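Local atomic coordinates of glideosome-associated protein 50 (Plasmodium falciparum 3D7, PDB entry 3TGH), a protein that forms part of the glideosome, the inner membrane complex machinery for gliding and host cell invasion, and may assemble and fasten it there. Residues A[33-38]-A[276-281]; A[157-162]-A[211-216]. One frame throughout, in Å; residues are numbered along the deposited sequence.

Contact 1: residues A[33-38]-A[276-281]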
ATOM      1  N   GLU A  33      13.485  -3.921  13.422  1.00 34.64           N
ATOM      2  CA  GLU A  33      13.770  -4.306  12.038  1.00 35.64           C
ATOM      3  C   GLU A  33      14.368  -3.156  11.223  1.00 33.92           C
ATOM      4  O   GLU A  33      14.718  -3.360  10.065  1.00 34.17           O
ATOM      5  CB  GLU A  33      12.498  -4.809  11.342  1.00 38.00           C
ATOM      6  CG  GLU A  33      11.969  -6.140  11.864  1.00 43.76           C
ATOM      7  CD  GLU A  33      12.567  -7.361  11.159  1.00 52.57           C
ATOM      8  OE1 GLU A  33      13.329  -7.208  10.177  1.00 59.35           O
ATOM      9  OE2 GLU A  33      12.259  -8.489  11.591  1.00 59.11           O
ATOM     10  N   ARG A  34      14.489  -1.969  11.824  1.00 32.85           N
ATOM     11  CA  ARG A  34      15.031  -0.781  11.150  1.00 34.41           C
ATOM     12  C   ARG A  34      14.204  -0.422   9.907  1.00 32.53           C
ATOM     13  O   ARG A  34      14.739  -0.173   8.830  1.00 31.97           O
ATOM     14  CB  ARG A  34      16.517  -0.966  10.796  1.00 39.24           C
ATOM     15  CG  ARG A  34      17.448  -1.058  12.010  1.00 46.90           C
ATOM     16  CD  ARG A  34      18.561  -2.084  11.795  1.00 55.45           C
ATOM     17  NE  ARG A  34      19.731  -1.825  12.635  1.00 63.33           N
ATOM     18  CZ  ARG A  34      20.693  -2.711  12.904  1.00 69.31           C
ATOM     19  NH1 ARG A  34      20.641  -3.950  12.417  1.00 72.27           N
ATOM     20  NH2 ARG A  34      21.716  -2.358  13.677  1.00 70.11           N
ATOM     21  N   VAL A  35      12.887  -0.418  10.073  1.00 29.15           N
ATOM     22  CA  VAL A  35      11.982   0.024   9.014  1.00 27.70           C
ATOM     23  C   VAL A  35      12.170   1.525   8.792  1.00 27.81           C
ATOM     24  O   VAL A  35      12.278   2.284   9.757  1.00 28.84           O
ATOM     25  CB  VAL A  35      10.524  -0.287   9.380  1.00 26.88           C
ATOM     26  CG1 VAL A  35       9.546   0.453   8.455  1.00 25.73           C
ATOM     27  CG2 VAL A  35      10.281  -1.809   9.347  1.00 25.96           C
ATOM     28  N   THR A  36      12.219   1.948   7.531  1.00 27.53           N
ATOM     29  CA  THR A  36      12.416   3.370   7.206  1.00 30.18           C
ATOM     30  C   THR A  36      11.201   4.092   6.599  1.00 27.98           C
ATOM     31  O   THR A  36      11.201   5.318   6.502  1.00 28.05           O
ATOM     32  CB  THR A  36      13.641   3.568   6.306  1.00 31.08           C
ATOM     33  OG1 THR A  36      13.483   2.798   5.112  1.00 32.87           O
ATOM     34  CG2 THR A  36      14.915   3.131   7.049  1.00 34.78           C
ATOM     35  N   PHE A  37      10.167   3.351   6.208  1.00 24.44           N
ATOM     36  CA  PHE A  37       8.886   3.964   5.863  1.00 22.83           C
ATOM     37  C   PHE A  37       7.752   2.952   5.930  1.00 22.69           C
ATOM     38  O   PHE A  37       7.982   1.746   6.020  1.00 22.15           O
ATOM     39  CB  PHE A  37       8.910   4.668   4.497  1.00 23.74           C
ATOM     40  CG  PHE A  37       9.193   3.764   3.332  1.00 24.33           C
ATOM     41  CD1 PHE A  37       8.153   3.203   2.595  1.00 24.87           C
ATOM     42  CD2 PHE A  37      10.502   3.499   2.950  1.00 30.33           C
ATOM     43  CE1 PHE A  37       8.416   2.383   1.500  1.00 26.18           C
ATOM     44  CE2 PHE A  37      10.772   2.680   1.867  1.00 31.32           C
ATOM     45  CZ  PHE A  37       9.718   2.126   1.136  1.00 29.26           C
ATOM     46  N   ILE A  38       6.540   3.479   5.935  1.00 22.71           N
ATOM     47  CA  ILE A  38       5.326   2.682   6.047  1.00 21.68           C
ATOM     48  C   ILE A  38       4.478   2.936   4.810  1.00 22.11           C
ATOM     49  O   ILE A  38       4.399   4.067   4.318  1.00 22.21           O
ATOM     50  CB  ILE A  38       4.525   3.072   7.314  1.00 22.04           C
ATOM     51  CG1 ILE A  38       5.375   2.882   8.580  1.00 26.13           C
ATOM     52  CG2 ILE A  38       3.220   2.278   7.406  1.00 23.44           C
ATOM     53  CD1 ILE A  38       4.917   3.758   9.754  1.00 24.08           C
ATOM     54  N   PHE A 276       0.118  -7.096  10.772  1.00 24.57           N
ATOM     55  CA  PHE A 276       0.736  -6.221   9.784  1.00 24.12           C
ATOM     56  C   PHE A 276       1.855  -6.978   9.083  1.00 26.23           C
ATOM     57  O   PHE A 276       2.170  -8.114   9.460  1.00 26.09           O
ATOM     58  CB  PHE A 276       1.268  -4.946  10.464  1.00 24.88           C
ATOM     59  CG  PHE A 276       2.287  -5.207  11.548  1.00 24.89           C
ATOM     60  CD1 PHE A 276       3.645  -5.244  11.254  1.00 25.61           C
ATOM     61  CD2 PHE A 276       1.889  -5.395  12.861  1.00 27.28           C
ATOM     62  CE1 PHE A 276       4.580  -5.501  12.245  1.00 26.30           C
ATOM     63  CE2 PHE A 276       2.809  -5.639  13.863  1.00 28.35           C
ATOM     64  CZ  PHE A 276       4.160  -5.687  13.561  1.00 26.55           C
ATOM     65  N   CYS A 277       2.468  -6.349   8.080  1.00 26.28           N
ATOM     66  CA  CYS A 277       3.598  -6.946   7.371  1.00 26.35           C
ATOM     67  C   CYS A 277       4.853  -6.103   7.464  1.00 28.90           C
ATOM     68  O   CYS A 277       4.779  -4.875   7.538  1.00 25.35           O
ATOM     69  CB  CYS A 277       3.282  -7.093   5.894  1.00 30.11           C
ATOM     70  SG  CYS A 277       1.990  -8.230   5.545  1.00 36.27           S
ATOM     71  N   VAL A 278       5.998  -6.774   7.426  1.00 27.10           N
ATOM     72  CA  VAL A 278       7.279  -6.118   7.250  1.00 29.07           C
ATOM     73  C   VAL A 278       7.943  -6.722   6.010  1.00 29.96           C
ATOM     74  O   VAL A 278       7.966  -7.943   5.838  1.00 30.70           O
ATOM     75  CB  VAL A 278       8.170  -6.272   8.489  1.00 30.89           C
ATOM     76  CG1 VAL A 278       9.531  -5.627   8.241  1.00 34.19           C
ATOM     77  CG2 VAL A 278       7.487  -5.646   9.704  1.00 34.52           C
ATOM     78  N   HIS A 279       8.464  -5.860   5.142  1.00 27.13           N
ATOM     79  CA  HIS A 279       9.006  -6.286   3.855  1.00 26.19           C
ATOM     80  C   HIS A 279      10.454  -5.849   3.778  1.00 28.61           C
ATOM     81  O   HIS A 279      10.789  -4.752   4.210  1.00 27.68           O
ATOM     82  CB  HIS A 279       8.243  -5.656   2.692  1.00 26.74           C
ATOM     83  CG  HIS A 279       6.755  -5.743   2.806  1.00 25.35           C
ATOM     84  ND1 HIS A 279       6.020  -6.749   2.222  1.00 27.34           N
ATOM     85  CD2 HIS A 279       5.862  -4.928   3.418  1.00 27.95           C
ATOM     86  CE1 HIS A 279       4.735  -6.555   2.474  1.00 25.87           C
ATOM     87  NE2 HIS A 279       4.614  -5.457   3.198  1.00 25.58           N
ATOM     88  N   GLU A 280      11.293  -6.708   3.213  1.00 29.24           N
ATOM     89  CA  GLU A 280      12.719  -6.438   3.073  0.56 30.65           C
ATOM     90  C   GLU A 280      13.136  -6.643   1.609  1.00 31.88           C
ATOM     91  O   GLU A 280      13.001  -7.744   1.068  1.00 30.56           O
ATOM     92  CB  GLU A 280      13.522  -7.366   4.001  0.56 32.89           C
ATOM     93  CG  GLU A 280      13.082  -7.331   5.483  0.56 35.19           C
ATOM     94  CD  GLU A 280      13.654  -8.470   6.341  0.56 40.46           C
ATOM     95  OE1 GLU A 280      14.313  -9.392   5.809  0.56 42.84           O
ATOM     96  OE2 GLU A 280      13.429  -8.443   7.569  0.56 41.90           O
ATOM     97  N   LEU A 281      13.629  -5.584   0.969  1.00 30.33           N
ATOM     98  CA  LEU A 281      14.164  -5.673  -0.393  1.00 31.77           C
ATOM     99  C   LEU A 281      15.673  -5.820  -0.292  1.00 33.49           C
ATOM    100  O   LEU A 281      16.320  -5.066   0.441  1.00 31.17           O
ATOM    101  CB  LEU A 281      13.844  -4.422  -1.209  1.00 32.49           C
ATOM    102  CG  LEU A 281      12.459  -4.276  -1.844  1.00 35.06           C
ATOM    103  CD1 LEU A 281      11.363  -4.598  -0.878  1.00 36.12           C
ATOM    104  CD2 LEU A 281      12.301  -2.865  -2.399  1.00 34.10           C
TER
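A buried side-chain contact reaches across one strand of a sheet: the turn leading from helix 17-32 into strand 37-40 meets strand 275-282, with strand 4-8 lying between them. Strand 4-8, helix 17-32 and strand 37-40 make up a beta-alpha-beta crossover of the calcineurin-like metallophosphoesterase fold. With the backbones 7.9 Å apart at the V35 and V278 CA atoms, side chains do the joining. CG2 of V35 comes to 4.0 Å from CG1 of V278 as the two branched ends meet at a slant. With chi1 at 177°, CG1 of V278 lies opposite the backbone N, the branch that meets the turn; V35 also rests on A7 of the intervening strand. Beside the valines, CB of E33 lies 4.4 Å from CG1 of V278. R34, at positive phi, closes the helix with a Schellman motif, and E33 just before it gives its backbone O to R5. E280 is deposited in two conformers, so the approach of its OE2 to OE1 of E33, 2.9 Å between two acceptors, remains doubtful. In the conformer given, E280 OE2 is salt-bridged to K289 NZ, which may offset the charge gathered here. E280 extends beyond CG, whereas E33 folds at chi2 (-88°), crossing it nearly at right angles and pairing its own OE2 with K289 NZ.

Contact 2: residues A[157-162]-A[211-216]; sequences IDTWVL and SYLAYY
The backbone O of L162 is gripped twice, by the hydroxyl of Y212 and by the indole NE1 of W176. Y212 OH donates to L162 O over 2.9 Å, lying in the carbonyl plane at a C=O...donor angle of 152°. The ring turns its edge to the same oxygen, Y212 CE1 being 3.3 Å from L162 O, while CD2 of Y216 covers one face near the rim. Y212 sends its ring out from helix 211-216 with CG opposite the backbone N (chi1 179°). Next to it, L213 lays CD1 against CG2 of T159 at 4.0 Å, the side chains meeting almost perpendicularly; that of L162 lies a little farther off. T159 OG1 pairs with the backbone N of Q199. An Asx motif shapes the loop: V161 N binds D158 OD1 at 2.9 Å, nearly straight but from above the carboxylate plane, and D158 OD2 takes W85 NE1. V161 O accepts from ND1 of the metal ligand H172, a second-shell bond consistent with fixing that ring. L162 O instead holds the hydroxyl of Y212, whose side chain lies about 4 Å from a cobalt(II) ion without being a named ligand.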
ATOM      1  N   ILE A 157      -2.338   3.298  -5.975  1.00 21.94           N
ATOM      2  CA  ILE A 157      -3.566   3.405  -6.765  1.00 21.73           C
ATOM      3  C   ILE A 157      -4.791   3.579  -5.881  1.00 21.76           C
ATOM      4  O   ILE A 157      -4.804   3.149  -4.725  1.00 22.15           O
ATOM      5  CB  ILE A 157      -3.772   2.175  -7.700  1.00 22.76           C
ATOM      6  CG1 ILE A 157      -3.848   0.867  -6.918  1.00 23.86           C
ATOM      7  CG2 ILE A 157      -2.642   2.077  -8.711  1.00 24.64           C
ATOM      8  CD1 ILE A 157      -4.195  -0.356  -7.809  1.00 22.52           C
ATOM      9  N   ASP A 158      -5.805   4.233  -6.440  1.00 21.74           N
ATOM     10  CA  ASP A 158      -7.102   4.329  -5.814  1.00 21.09           C
ATOM     11  C   ASP A 158      -8.032   3.401  -6.567  1.00 22.74           C
ATOM     12  O   ASP A 158      -8.471   3.711  -7.677  1.00 23.21           O
ATOM     13  CB  ASP A 158      -7.647   5.747  -5.833  1.00 22.18           C
ATOM     14  CG  ASP A 158      -8.886   5.879  -4.977  1.00 23.46           C
ATOM     15  OD1 ASP A 158      -9.853   5.139  -5.225  1.00 23.99           O
ATOM     16  OD2 ASP A 158      -8.880   6.675  -4.029  1.00 23.12           O
ATOM     17  N   THR A 159      -8.336   2.263  -5.960  1.00 20.96           N
ATOM     18  CA  THR A 159      -9.128   1.255  -6.641  1.00 21.10           C
ATOM     19  C   THR A 159     -10.601   1.643  -6.814  1.00 23.04           C
ATOM     20  O   THR A 159     -11.288   1.048  -7.648  1.00 25.13           O
ATOM     21  CB  THR A 159      -8.997  -0.129  -5.974  1.00 21.70           C
ATOM     22  OG1 THR A 159      -9.221  -0.028  -4.569  1.00 22.64           O
ATOM     23  CG2 THR A 159      -7.610  -0.712  -6.218  1.00 21.32           C
ATOM     24  N   TRP A 160     -11.094   2.620  -6.056  1.00 20.96           N
ATOM     25  CA  TRP A 160     -12.454   3.095  -6.276  1.00 21.93           C
ATOM     26  C   TRP A 160     -12.514   4.032  -7.482  1.00 23.00           C
ATOM     27  O   TRP A 160     -13.425   3.926  -8.309  1.00 23.86           O
ATOM     28  CB  TRP A 160     -13.065   3.743  -5.032  1.00 23.05           C
ATOM     29  CG  TRP A 160     -14.510   4.000  -5.253  1.00 22.50           C
ATOM     30  CD1 TRP A 160     -15.471   3.060  -5.534  1.00 26.31           C
ATOM     31  CD2 TRP A 160     -15.175   5.270  -5.281  1.00 24.19           C
ATOM     32  NE1 TRP A 160     -16.683   3.668  -5.722  1.00 25.42           N
ATOM     33  CE2 TRP A 160     -16.538   5.020  -5.562  1.00 27.34           C
ATOM     34  CE3 TRP A 160     -14.763   6.588  -5.069  1.00 23.82           C
ATOM     35  CZ2 TRP A 160     -17.481   6.043  -5.669  1.00 25.48           C
ATOM     36  CZ3 TRP A 160     -15.705   7.603  -5.153  1.00 26.14           C
ATOM     37  CH2 TRP A 160     -17.052   7.323  -5.449  1.00 26.54           C
ATOM     38  N   VAL A 161     -11.537   4.934  -7.593  1.00 23.16           N
ATOM     39  CA  VAL A 161     -11.412   5.790  -8.788  1.00 22.91           C
ATOM     40  C   VAL A 161     -11.318   4.971 -10.079  1.00 22.73           C
ATOM     41  O   VAL A 161     -11.897   5.350 -11.102  1.00 21.88           O
ATOM     42  CB  VAL A 161     -10.192   6.727  -8.694  1.00 22.89           C
ATOM     43  CG1 VAL A 161     -10.011   7.508  -9.997  1.00 25.71           C
ATOM     44  CG2 VAL A 161     -10.351   7.685  -7.522  1.00 25.92           C
ATOM     45  N   LEU A 162     -10.598   3.852 -10.019  1.00 22.69           N
ATOM     46  CA  LEU A 162     -10.417   2.972 -11.171  1.00 21.70           C
ATOM     47  C   LEU A 162     -11.653   2.123 -11.480  1.00 23.60           C
ATOM     48  O   LEU A 162     -11.722   1.510 -12.542  1.00 25.17           O
ATOM     49  CB  LEU A 162      -9.230   2.026 -10.945  1.00 23.51           C
ATOM     50  CG  LEU A 162      -7.828   2.625 -10.871  1.00 25.15           C
ATOM     51  CD1 LEU A 162      -6.801   1.499 -10.677  1.00 29.56           C
ATOM     52  CD2 LEU A 162      -7.543   3.438 -12.115  1.00 24.19           C
ATOM     53  N   SER A 211     -13.067  -9.497 -10.120  1.00 31.07           N
ATOM     54  CA  SER A 211     -12.913  -9.906 -11.522  1.00 32.85           C
ATOM     55  C   SER A 211     -12.677  -8.693 -12.427  1.00 30.68           C
ATOM     56  O   SER A 211     -11.953  -8.778 -13.425  1.00 30.10           O
ATOM     57  CB  SER A 211     -14.118 -10.735 -12.004  1.00 35.20           C
ATOM     58  OG  SER A 211     -15.339 -10.021 -11.861  1.00 41.67           O
ATOM     59  N   TYR A 212     -13.281  -7.564 -12.073  1.00 30.76           N
ATOM     60  CA  TYR A 212     -13.047  -6.298 -12.772  1.00 29.11           C
ATOM     61  C   TYR A 212     -11.563  -5.919 -12.784  1.00 27.81           C
ATOM     62  O   TYR A 212     -11.007  -5.625 -13.838  1.00 27.29           O
ATOM     63  CB  TYR A 212     -13.878  -5.187 -12.133  1.00 28.76           C
ATOM     64  CG  TYR A 212     -13.697  -3.828 -12.773  1.00 31.06           C
ATOM     65  CD1 TYR A 212     -12.796  -2.915 -12.247  1.00 34.34           C
ATOM     66  CD2 TYR A 212     -14.435  -3.454 -13.898  1.00 35.86           C
ATOM     67  CE1 TYR A 212     -12.622  -1.671 -12.816  1.00 31.15           C
ATOM     68  CE2 TYR A 212     -14.269  -2.197 -14.477  1.00 37.17           C
ATOM     69  CZ  TYR A 212     -13.353  -1.313 -13.924  1.00 35.25           C
ATOM     70  OH  TYR A 212     -13.164  -0.067 -14.465  1.00 41.07           O
ATOM     71  N   LEU A 213     -10.928  -5.919 -11.612  1.00 27.98           N
ATOM     72  CA  LEU A 213      -9.494  -5.633 -11.543  1.00 27.65           C
ATOM     73  C   LEU A 213      -8.688  -6.767 -12.186  1.00 26.93           C
ATOM     74  O   LEU A 213      -7.671  -6.511 -12.814  1.00 27.44           O
ATOM     75  CB  LEU A 213      -9.036  -5.361 -10.103  1.00 26.11           C
ATOM     76  CG  LEU A 213      -9.594  -4.100  -9.424  1.00 25.47           C
ATOM     77  CD1 LEU A 213      -9.068  -4.006  -7.993  1.00 24.91           C
ATOM     78  CD2 LEU A 213      -9.263  -2.835 -10.230  1.00 28.06           C
ATOM     79  N   ALA A 214      -9.155  -8.010 -12.066  1.00 29.20           N
ATOM     80  CA  ALA A 214      -8.514  -9.130 -12.774  1.00 30.80           C
ATOM     81  C   ALA A 214      -8.486  -8.915 -14.286  1.00 31.56           C
ATOM     82  O   ALA A 214      -7.506  -9.261 -14.950  1.00 30.30           O
ATOM     83  CB  ALA A 214      -9.205 -10.460 -12.437  1.00 30.71           C
ATOM     84  N   TYR A 215      -9.554  -8.346 -14.833  1.00 32.34           N
ATOM     85  CA  TYR A 215      -9.628  -8.126 -16.282  1.00 34.64           C
ATOM     86  C   TYR A 215      -8.867  -6.881 -16.737  1.00 33.72           C
ATOM     87  O   TYR A 215      -8.216  -6.911 -17.782  1.00 34.57           O
ATOM     88  CB  TYR A 215     -11.077  -8.037 -16.752  1.00 38.37           C
ATOM     89  CG  TYR A 215     -11.201  -8.052 -18.263  1.00 46.65           C
ATOM     90  CD1 TYR A 215     -11.201  -9.255 -18.972  1.00 53.21           C
ATOM     91  CD2 TYR A 215     -11.295  -6.864 -18.987  1.00 49.95           C
ATOM     92  CE1 TYR A 215     -11.304  -9.269 -20.369  1.00 56.99           C
ATOM     93  CE2 TYR A 215     -11.398  -6.870 -20.381  1.00 53.75           C
ATOM     94  CZ  TYR A 215     -11.402  -8.071 -21.063  1.00 57.41           C
ATOM     95  OH  TYR A 215     -11.505  -8.074 -22.437  1.00 61.09           O
ATOM     96  N   TYR A 216      -8.951  -5.793 -15.968  1.00 32.52           N
ATOM     97  CA  TYR A 216      -8.367  -4.505 -16.380  1.00 31.66           C
ATOM     98  C   TYR A 216      -7.034  -4.147 -15.735  1.00 30.29           C
ATOM     99  O   TYR A 216      -6.187  -3.545 -16.385  1.00 30.83           O
ATOM    100  CB  TYR A 216      -9.350  -3.358 -16.132  1.00 31.76           C
ATOM    101  CG  TYR A 216     -10.558  -3.411 -17.037  1.00 35.43           C
ATOM    102  CD1 TYR A 216     -10.436  -3.163 -18.401  1.00 39.51           C
ATOM    103  CD2 TYR A 216     -11.818  -3.715 -16.535  1.00 38.82           C
ATOM    104  CE1 TYR A 216     -11.542  -3.214 -19.243  1.00 43.47           C
ATOM    105  CE2 TYR A 216     -12.931  -3.773 -17.368  1.00 41.20           C
ATOM    106  CZ  TYR A 216     -12.784  -3.523 -18.722  1.00 42.75           C
ATOM    107  OH  TYR A 216     -13.880  -3.576 -19.556  1.00 46.51           O
TER

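Overall arrangement
The two contacts lie on opposite sides of the chain's centre, their own centres 26 Å apart and their nearest atoms about 12 Å. Both segments of contact 2 fall in the 237 residues between those of contact 1. Contact 1 lies on one sheet, joining the turn before strand 37-40 to strand 275-282, whereas contact 2 is built from connections of the other: its loop leaves strand 148-156, and helix 211-216 comes between strands 192-196 and 228-231 in the chain. F37 bridges the sheets by meeting F154 edge-to-face. Contact 1 thus ties a late strand to an early crossover far from the metals, while contact 2 borders the metal-binding region.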